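Local coordinates for 2-polyprenyl-6-methoxyphenol hydroxylase-like FAD-dependent oxidoreductase (PDB 6UI5), which binds flavin-adenine dinucleotide and is probably a flavin-dependent oxidoreductase with a Rossmann-type FAD-binding domain, at residues L307-A312 with L467-G472; E272-G277 with D325-E330. All blocks are in the same frame, centred on the assembly; numbering follows the deposited sequence.

Interaction 1: residues L307-A312 with L467-G472; sequences LGWKIA and LLRPDG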
loop_
_atom_site.group_PDB
_atom_site.type_symbol
_atom_site.label_atom_id
_atom_site.label_comp_id
_atom_site.label_asym_id
_atom_site.label_seq_id
_atom_site.Cartn_x
_atom_site.Cartn_y
_atom_site.Cartn_z
ATOM N N LEU A 307 -6.648 11.923 27.387
ATOM C CA LEU A 307 -7.849 11.928 28.226
ATOM C C LEU A 307 -7.632 12.616 29.568
ATOM O O LEU A 307 -8.550 13.273 30.079
ATOM C CB LEU A 307 -8.349 10.508 28.448
ATOM C CG LEU A 307 -9.501 10.408 29.430
ATOM C CD1 LEU A 307 -10.674 11.147 28.855
ATOM C CD2 LEU A 307 -9.854 8.948 29.714
ATOM N N GLY A 308 -6.452 12.481 30.165
ATOM C CA GLY A 308 -6.167 13.284 31.336
ATOM C C GLY A 308 -5.866 14.710 30.913
ATOM O O GLY A 308 -4.905 14.961 30.158
ATOM N N TRP A 309 -6.722 15.622 31.390
ATOM C CA TRP A 309 -6.781 17.072 31.145
ATOM C C TRP A 309 -8.204 17.351 30.677
ATOM O O TRP A 309 -8.896 18.190 31.269
ATOM C CB TRP A 309 -5.693 17.629 30.194
ATOM C CG TRP A 309 -5.950 17.683 28.647
ATOM C CD1 TRP A 309 -5.418 16.855 27.702
ATOM C CD2 TRP A 309 -6.745 18.643 27.924
ATOM N NE1 TRP A 309 -5.859 17.206 26.437
ATOM C CE2 TRP A 309 -6.669 18.305 26.548
ATOM C CE3 TRP A 309 -7.512 19.752 28.306
ATOM C CZ2 TRP A 309 -7.341 19.036 25.551
ATOM C CZ3 TRP A 309 -8.176 20.489 27.308
ATOM C CH2 TRP A 309 -8.079 20.122 25.950
ATOM N N LYS A 310 -8.713 16.570 29.724
ATOM C CA LYS A 310 -10.133 16.696 29.407
ATOM C C LYS A 310 -11.002 16.337 30.607
ATOM O O LYS A 310 -11.872 17.125 31.003
ATOM C CB LYS A 310 -10.478 15.851 28.198
ATOM C CG LYS A 310 -9.499 16.112 27.092
ATOM C CD LYS A 310 -10.050 15.740 25.763
ATOM C CE LYS A 310 -8.933 15.776 24.781
ATOM N NZ LYS A 310 -9.326 15.138 23.508
ATOM N N ILE A 311 -10.769 15.166 31.225
ATOM C CA ILE A 311 -11.481 14.851 32.460
ATOM C C ILE A 311 -11.209 15.920 33.509
ATOM O O ILE A 311 -12.128 16.393 34.195
ATOM C CB ILE A 311 -11.101 13.455 33.000
ATOM C CG1 ILE A 311 -11.931 12.358 32.369
ATOM C CG2 ILE A 311 -11.381 13.412 34.493
ATOM C CD1 ILE A 311 -11.549 11.006 32.855
ATOM N N ALA A 312 -9.938 16.318 33.661
ATOM C CA ALA A 312 -9.638 17.321 34.686
ATOM C C ALA A 312 -10.400 18.614 34.423
ATOM O O ALA A 312 -10.964 19.216 35.349
ATOM C CB ALA A 312 -8.138 17.595 34.764
ATOM N N LEU A 467 -0.241 28.090 19.940
ATOM C CA LEU A 467 -1.017 27.710 21.112
ATOM C C LEU A 467 -1.015 26.190 21.247
ATOM O O LEU A 467 -1.372 25.478 20.297
ATOM C CB LEU A 467 -2.439 28.241 21.016
ATOM C CG LEU A 467 -3.423 27.850 22.111
ATOM C CD1 LEU A 467 -3.198 28.630 23.441
ATOM C CD2 LEU A 467 -4.874 28.013 21.570
ATOM N N LEU A 468 -0.583 25.693 22.405
ATOM C CA LEU A 468 -0.528 24.249 22.639
ATOM C C LEU A 468 -1.618 23.865 23.617
ATOM O O LEU A 468 -1.770 24.500 24.670
ATOM C CB LEU A 468 0.825 23.814 23.193
ATOM C CG LEU A 468 2.035 24.334 22.428
ATOM C CD1 LEU A 468 3.328 24.013 23.221
ATOM C CD2 LEU A 468 2.087 23.768 21.006
ATOM N N ARG A 469 -2.392 22.858 23.250
ATOM C CA ARG A 469 -3.273 22.220 24.216
ATOM C C ARG A 469 -2.483 21.450 25.278
ATOM O O ARG A 469 -1.308 21.115 25.084
ATOM C CB ARG A 469 -4.242 21.277 23.517
ATOM C CG ARG A 469 -4.751 21.783 22.159
ATOM C CD ARG A 469 -5.890 20.894 21.735
ATOM N NE ARG A 469 -5.598 19.467 22.012
ATOM C CZ ARG A 469 -6.289 18.440 21.523
ATOM N NH1 ARG A 469 -7.362 18.639 20.730
ATOM N NH2 ARG A 469 -5.921 17.202 21.836
ATOM N N PRO A 470 -3.107 21.195 26.434
ATOM C CA PRO A 470 -2.369 20.557 27.534
ATOM C C PRO A 470 -1.710 19.236 27.162
ATOM O O PRO A 470 -0.760 18.833 27.838
ATOM C CB PRO A 470 -3.441 20.367 28.617
ATOM C CG PRO A 470 -4.428 21.456 28.360
ATOM C CD PRO A 470 -4.467 21.603 26.852
ATOM N N ASP A 471 -2.159 18.564 26.107
ATOM C CA ASP A 471 -1.493 17.367 25.646
ATOM C C ASP A 471 -0.410 17.646 24.601
ATOM O O ASP A 471 0.029 16.720 23.915
ATOM C CB ASP A 471 -2.529 16.380 25.112
ATOM C CG ASP A 471 -3.392 16.967 24.019
ATOM O OD1 ASP A 471 -3.043 18.035 23.482
ATOM O OD2 ASP A 471 -4.409 16.323 23.666
ATOM N N GLY A 472 0.026 18.894 24.466
ATOM C CA GLY A 472 1.085 19.257 23.541
ATOM C C GLY A 472 0.667 19.555 22.108
ATOM O O GLY A 472 1.529 19.941 21.298
#
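W309, on a helix kinked at this point, faces P470 at the second position of a type I beta turn, R469 to G472, with the two CA atoms 6.7 Å apart and the turn closed by G472 N to R469 O. The contact joins the Rossmann-type FAD-binding part, through helix 295-316, to the thioredoxin-like C-terminal part, whose strand 465-468 leads into the turn. The proline ring lies over one face of the indole: P470 CD sits 3.7 Å from the centroid of the six-membered ring, only 5° off its normal, a CH-pi contact, while P470 CG approaches W309 CE3 to 3.5 Å. K310 CG covers the opposite indole face, so the ring is sandwiched. The NZ of K310 goes on to N306. R469 holds D471 side-on, NE to OD1 and NH2 to OD2, the latter a 2.5 Å salt bridge that uses the syn lone pair of OD2. W309 CZ2 comes under one face of the R469 guanidinium, the two planes 57° apart, so the groups are not stacked. With chi1 at 56°, D471 turns its carboxylate toward the indole nitrogen, steeply tilted against the ring, and W309 NE1 gives D471 OD2 a weak hydrogen bond of 3.2 Å.

Interaction 2: residues E272-G277 with D325-E330; sequences EQYRKG and DSYHVE
H328 ND1 takes the backbone N-H of Y274 in a nearly straight hydrogen bond, 3.0 Å from Y274 N to H328 ND1 with an angle of 164° at the hydrogen. The donor lies in the imidazole plane, so the bond meets the ring at its edge, and accepting it requires ND1 to carry no proton. Also at the imidazole edge, H328 CE1 comes within 3.0 Å of E272 O. Over one face of the imidazole lies the amide of Q273, its plane only 18° from that of the ring; a bend at chi2 (-61°) brings OE1 back to 3.6 Å from H328 CE1, although the side chain sets out away from the helix. H328 in turn directs its edge toward the face of Y274 in an offset edge-to-face pair, the planes at 83°. H332, one turn further along, meets both rings.

These contacts join the loop between strands 257-271 and 279-281 to helix 325-346, within the Rossmann-type FAD-binding part of the chain; 279-281 is an outer strand of its parallel sheet. Deeper in, Y274 CB rests on Y327, 3.5 Å from its CE2, and the two side chains cross at about a right angle. Both hydroxyls are used elsewhere: Y327 OH bonds to I281 O, and Y274 OH to N270 OD1. The side chain of Y327 is about 9 Å from the FAD. On the outer side, R275, extended from CG to NE, reaches across to D325, and its NH1 makes a salt bridge with D325 OD1. The carboxylate oxygen comes to the edge of the guanidinium, near its plane, while the two flat groups are turned 42° apart.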
loop_
_atom_site.group_PDB
_atom_site.type_symbol
_atom_site.label_atom_id
_atom_site.label_comp_id
_atom_site.label_asym_id
_atom_site.label_seq_id
_atom_site.Cartn_x
_atom_site.Cartn_y
_atom_site.Cartn_z
ATOM N N GLU A 272 -15.178 -0.156 19.544
ATOM C CA GLU A 272 -16.021 0.696 18.706
ATOM C C GLU A 272 -16.231 2.081 19.315
ATOM O O GLU A 272 -16.331 3.069 18.585
ATOM C CB GLU A 272 -17.365 0.016 18.478
ATOM C CG GLU A 272 -18.271 0.779 17.556
ATOM C CD GLU A 272 -19.697 0.277 17.586
ATOM O OE1 GLU A 272 -19.903 -0.939 17.823
ATOM O OE2 GLU A 272 -20.607 1.108 17.369
ATOM N N GLN A 273 -16.289 2.169 20.637
ATOM C CA GLN A 273 -16.531 3.413 21.358
ATOM C C GLN A 273 -15.540 3.448 22.514
ATOM O O GLN A 273 -15.651 2.624 23.427
ATOM C CB GLN A 273 -17.978 3.483 21.879
ATOM C CG GLN A 273 -19.021 3.510 20.794
ATOM C CD GLN A 273 -18.860 4.728 19.881
ATOM O OE1 GLN A 273 -18.442 5.801 20.328
ATOM N NE2 GLN A 273 -19.174 4.558 18.597
ATOM N N TYR A 274 -14.565 4.372 22.495
ATOM C CA TYR A 274 -13.680 4.436 23.654
ATOM C C TYR A 274 -14.351 5.107 24.834
ATOM O O TYR A 274 -13.706 5.266 25.880
ATOM C CB TYR A 274 -12.369 5.179 23.378
ATOM C CG TYR A 274 -11.412 4.585 22.365
ATOM C CD1 TYR A 274 -11.801 3.574 21.508
ATOM C CD2 TYR A 274 -10.104 5.053 22.269
ATOM C CE1 TYR A 274 -10.927 3.050 20.571
ATOM C CE2 TYR A 274 -9.216 4.530 21.325
ATOM C CZ TYR A 274 -9.644 3.537 20.473
ATOM O OH TYR A 274 -8.790 3.016 19.515
ATOM N N ARG A 275 -15.616 5.505 24.689
ATOM C CA ARG A 275 -16.338 6.178 25.760
ATOM C C ARG A 275 -17.800 5.759 25.749
ATOM O O ARG A 275 -18.422 5.704 24.689
ATOM C CB ARG A 275 -16.256 7.699 25.612
ATOM C CG ARG A 275 -17.091 8.397 26.644
ATOM C CD ARG A 275 -17.609 9.758 26.209
ATOM N NE ARG A 275 -18.283 10.364 27.354
ATOM C CZ ARG A 275 -18.722 11.615 27.413
ATOM N NH1 ARG A 275 -18.579 12.436 26.376
ATOM N NH2 ARG A 275 -19.306 12.046 28.522
ATOM N N LYS A 276 -18.356 5.484 26.932
ATOM C CA LYS A 276 -19.789 5.295 27.071
ATOM C C LYS A 276 -20.258 6.087 28.295
ATOM O O LYS A 276 -20.634 5.522 29.305
ATOM C CB LYS A 276 -20.168 3.813 27.166
ATOM C CG LYS A 276 -21.682 3.571 27.278
ATOM C CD LYS A 276 -22.124 2.114 27.028
ATOM C CE LYS A 276 -21.418 1.492 25.814
ATOM N NZ LYS A 276 -21.802 1.921 24.417
ATOM N N GLY A 277 -20.214 7.417 28.196
ATOM C CA GLY A 277 -20.730 8.314 29.215
ATOM C C GLY A 277 -20.345 7.969 30.640
ATOM O O GLY A 277 -20.971 7.105 31.255
ATOM N N ASP A 325 -16.000 14.322 24.344
ATOM C CA ASP A 325 -16.341 13.507 23.188
ATOM C C ASP A 325 -15.221 13.508 22.169
ATOM O O ASP A 325 -15.216 12.662 21.264
ATOM C CB ASP A 325 -17.655 13.981 22.566
ATOM C CG ASP A 325 -18.880 13.526 23.363
ATOM O OD1 ASP A 325 -18.858 12.426 23.971
ATOM O OD2 ASP A 325 -19.875 14.278 23.384
ATOM N N SER A 326 -14.280 14.448 22.286
ATOM C CA SER A 326 -13.133 14.460 21.395
ATOM C C SER A 326 -12.118 13.407 21.794
ATOM O O SER A 326 -11.243 13.066 20.983
ATOM C CB SER A 326 -12.466 15.838 21.373
ATOM O OG SER A 326 -11.652 16.048 22.520
ATOM N N TYR A 327 -12.212 12.886 23.023
ATOM C CA TYR A 327 -11.398 11.727 23.369
ATOM C C TYR A 327 -11.625 10.609 22.359
ATOM O O TYR A 327 -10.694 10.204 21.648
ATOM C CB TYR A 327 -11.701 11.257 24.781
ATOM C CG TYR A 327 -11.000 9.964 25.116
ATOM C CD1 TYR A 327 -9.625 9.932 25.294
ATOM C CD2 TYR A 327 -11.713 8.775 25.247
ATOM C CE1 TYR A 327 -8.975 8.765 25.586
ATOM C CE2 TYR A 327 -11.071 7.601 25.557
ATOM C CZ TYR A 327 -9.703 7.605 25.721
ATOM O OH TYR A 327 -9.035 6.451 26.010
ATOM N N HIS A 328 -12.878 10.138 22.226
ATOM C CA HIS A 328 -13.128 9.086 21.245
ATOM C C HIS A 328 -12.697 9.507 19.839
ATOM O O HIS A 328 -12.038 8.739 19.123
ATOM C CB HIS A 328 -14.595 8.665 21.205
ATOM C CG HIS A 328 -14.883 7.723 20.069
ATOM N ND1 HIS A 328 -14.777 6.351 20.195
ATOM C CD2 HIS A 328 -15.171 7.960 18.761
ATOM C CE1 HIS A 328 -15.041 5.783 19.025
ATOM N NE2 HIS A 328 -15.281 6.737 18.138
ATOM N N VAL A 329 -13.104 10.701 19.398
ATOM C CA VAL A 329 -12.805 11.098 18.023
ATOM C C VAL A 329 -11.312 11.020 17.760
ATOM O O VAL A 329 -10.855 10.395 16.795
ATOM C CB VAL A 329 -13.326 12.511 17.739
ATOM C CG1 VAL A 329 -12.983 12.881 16.296
ATOM C CG2 VAL A 329 -14.800 12.569 17.998
ATOM N N GLU A 330 -10.533 11.658 18.626
ATOM C CA GLU A 330 -9.103 11.744 18.401
ATOM C C GLU A 330 -8.445 10.389 18.561
ATOM O O GLU A 330 -7.596 10.013 17.746
ATOM C CB GLU A 330 -8.492 12.766 19.361
ATOM C CG GLU A 330 -8.569 14.166 18.805
ATOM C CD GLU A 330 -8.579 15.233 19.883
ATOM O OE1 GLU A 330 -9.086 16.341 19.604
ATOM O OE2 GLU A 330 -8.070 14.974 20.994
#

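Overall arrangement
Helices 295-316 and 325-346, consecutive in the chain, tie together the two contacts, whose centres lie 15 Å apart. Interaction 1 is buried throughout and joins the FAD-binding part to the C-terminal part; interaction 2 is only partly buried and stays within the FAD-binding part. Their chemistry follows: a proline CH-pi contact on an indole and a buried charge network in the first, a backbone-to-imidazole bond and an outer salt bridge in the second. They touch directly. K310 of interaction 1 reaches S326 and E330 of interaction 2, its NZ 2.8 Å from E330 OE2, and L307 CB packs on Y327 CE1. E330, also salt-bridged to R469, thus links helix 325-346 to both sides of interaction 1.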